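Local coordinates for protein carbonic anhydrase (Trichomonas vaginalis, PDB 6Y04) that probably catalyses the reversible hydration of carbon dioxide to hydrogencarbonate, as a zinc-dependent carbonic anhydrase of the beta class, at residues Ile75-Ser78 with Leu79-Ile83. Residues are numbered along the deposited sequence; the frame is centred on the assembly and turned at random.
Sequences IVVS and LLVSI
The carbonyl group of S78 is the flat group gripped from both faces: the backbone N of S82 comes to it from one side of its plane and S82 OG from the other. Both donors stand 2.9 Å from S78 O, and the hydroxyl lies 32° out of the carbonyl plane. With chi1 at -69°, OG of S82 is set beside its own backbone N, from where it can fold back one turn to that oxygen. Serine suits the place, since its short hydroxyl gives a buried carbonyl a second donor and also bonds T58 OG1.

The carbonyls of I75, V76 and V77 each accept the i+4 N-H, and V76 O has a further, weak bond from L79 N. Those of I75 and V76 take the N-H of L79 and L80 in the carbonyl plane, while V81 N meets V77 O at 2.9 Å with a nearly straight N-H...O angle of 167°.

Apolar branches pair along the same spacing. V76 and L80 run side by side, pointing the same way, with CG1 of V76 4.2 Å from CD1 of L80. The CG2 branch of I75, not its longer arm, comes within 4.2 Å of L79 CD1, and leucine is long enough there to meet both I75 and the sheet.

Helix 74-85 links parallel strands 57-61 and 90-96 in a beta-alpha-beta crossover past strand 32-36, laying I75 and L79 on I60 and V35 of the sheet, while V76 and L80 meet loop residues N154 and L156. Another face joins the dimer, where V77 packs on W133 and V81 on M38 of the second subunit, and S78 OG, bonded to D74 O one turn back, also bonds A63 N of that subunit.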
ATOM      1  N   ILE A  75       2.624   3.362   6.464  1.00 17.34           N
ATOM      2  CA  ILE A  75       3.609   2.382   6.038  1.00 16.48           C
ATOM      3  C   ILE A  75       4.299   1.795   7.266  1.00 15.77           C
ATOM      4  O   ILE A  75       4.411   0.577   7.394  1.00 17.14           O
ATOM      5  CB  ILE A  75       4.599   2.956   5.003  1.00 16.24           C
ATOM      6  CG1 ILE A  75       3.910   3.201   3.660  1.00 16.30           C
ATOM      7  CG2 ILE A  75       5.793   2.029   4.831  1.00 16.21           C
ATOM      8  CD1 ILE A  75       4.834   3.726   2.578  1.00 16.07           C
ATOM      9  N   VAL A  76       4.723   2.668   8.176  1.00 14.97           N
ATOM     10  CA  VAL A  76       5.440   2.246   9.367  1.00 14.26           C
ATOM     11  C   VAL A  76       4.576   1.290  10.192  1.00 13.70           C
ATOM     12  O   VAL A  76       5.038   0.222  10.571  1.00 14.13           O
ATOM     13  CB  VAL A  76       5.960   3.452  10.172  1.00 14.37           C
ATOM     14  CG1 VAL A  76       6.272   3.075  11.609  1.00 14.79           C
ATOM     15  CG2 VAL A  76       7.188   4.062   9.509  1.00 14.13           C
ATOM     16  N   VAL A  77       3.315   1.661  10.437  1.00 13.30           N
ATOM     17  CA  VAL A  77       2.404   0.844  11.230  1.00 13.09           C
ATOM     18  C   VAL A  77       2.256  -0.541  10.594  1.00 13.16           C
ATOM     19  O   VAL A  77       2.240  -1.551  11.298  1.00 13.11           O
ATOM     20  CB  VAL A  77       1.038   1.544  11.415  1.00 12.93           C
ATOM     21  CG1 VAL A  77      -0.041   0.619  11.973  1.00 12.24           C
ATOM     22  CG2 VAL A  77       1.171   2.792  12.269  1.00 13.00           C
ATOM     23  N   SER A  78       2.146  -0.571   9.258  1.00 13.27           N
ATOM     24  CA  SER A  78       2.068  -1.806   8.492  1.00 13.12           C
ATOM     25  C   SER A  78       3.273  -2.698   8.778  1.00 12.64           C
ATOM     26  O   SER A  78       3.127  -3.910   8.898  1.00 12.83           O
ATOM     27  CB  SER A  78       1.939  -1.520   7.018  1.00 13.54           C
ATOM     28  OG  SER A  78       0.718  -0.847   6.742  1.00 13.89           O
ATOM     29  N   LEU A  79       4.452  -2.084   8.904  1.00 12.17           N
ATOM     30  CA  LEU A  79       5.671  -2.826   9.189  1.00 12.59           C
ATOM     31  C   LEU A  79       5.671  -3.365  10.621  1.00 12.93           C
ATOM     32  O   LEU A  79       6.135  -4.480  10.853  1.00 12.73           O
ATOM     33  CB  LEU A  79       6.886  -1.936   8.902  1.00 12.30           C
ATOM     34  CG  LEU A  79       7.092  -1.626   7.417  1.00 12.20           C
ATOM     35  CD1 LEU A  79       8.166  -0.575   7.206  1.00 12.06           C
ATOM     36  CD2 LEU A  79       7.394  -2.894   6.628  1.00 11.88           C
ATOM     37  N   LEU A  80       5.131  -2.579  11.566  1.00 13.36           N
ATOM     38  CA  LEU A  80       5.067  -2.999  12.961  1.00 13.76           C
ATOM     39  C   LEU A  80       4.146  -4.209  13.093  1.00 13.67           C
ATOM     40  O   LEU A  80       4.480  -5.177  13.778  1.00 13.96           O
ATOM     41  CB  LEU A  80       4.590  -1.842  13.851  1.00 13.70           C
ATOM     42  CG  LEU A  80       5.495  -0.610  13.880  1.00 14.05           C
ATOM     43  CD1 LEU A  80       4.837   0.549  14.627  1.00 13.91           C
ATOM     44  CD2 LEU A  80       6.850  -0.937  14.490  1.00 14.00           C
ATOM     45  N   VAL A  81       2.994  -4.142  12.421  1.00 13.28           N
ATOM     46  CA  VAL A  81       2.041  -5.238  12.422  1.00 13.80           C
ATOM     47  C   VAL A  81       2.686  -6.462  11.775  1.00 14.52           C
ATOM     48  O   VAL A  81       2.561  -7.573  12.288  1.00 15.28           O
ATOM     49  CB  VAL A  81       0.723  -4.844  11.726  1.00 13.73           C
ATOM     50  CG1 VAL A  81      -0.228  -6.023  11.615  1.00 13.86           C
ATOM     51  CG2 VAL A  81       0.042  -3.684  12.444  1.00 13.66           C
ATOM     52  N   SER A  82       3.383  -6.248  10.653  1.00 14.68           N
ATOM     53  CA  SER A  82       4.025  -7.346   9.949  1.00 15.25           C
ATOM     54  C   SER A  82       4.985  -8.080  10.883  1.00 16.23           C
ATOM     55  O   SER A  82       4.967  -9.311  10.951  1.00 16.06           O
ATOM     56  CB  SER A  82       4.731  -6.867   8.704  1.00 14.44           C
ATOM     57  OG  SER A  82       3.793  -6.441   7.729  1.00 13.43           O
ATOM     58  N   ILE A  83       5.817  -7.312  11.606  1.00 17.44           N
ATOM     59  CA  ILE A  83       6.889  -7.905  12.394  1.00 18.67           C
ATOM     60  C   ILE A  83       6.308  -8.570  13.641  1.00 19.81           C
ATOM     61  O   ILE A  83       6.559  -9.748  13.896  1.00 20.00           O
ATOM     62  CB  ILE A  83       7.970  -6.868  12.760  1.00 17.80           C
ATOM     63  CG1 ILE A  83       8.661  -6.292  11.526  1.00 17.23           C
ATOM     64  CG2 ILE A  83       8.979  -7.454  13.744  1.00 17.98           C
ATOM     65  CD1 ILE A  83       9.358  -4.977  11.798  1.00 17.47           C
TER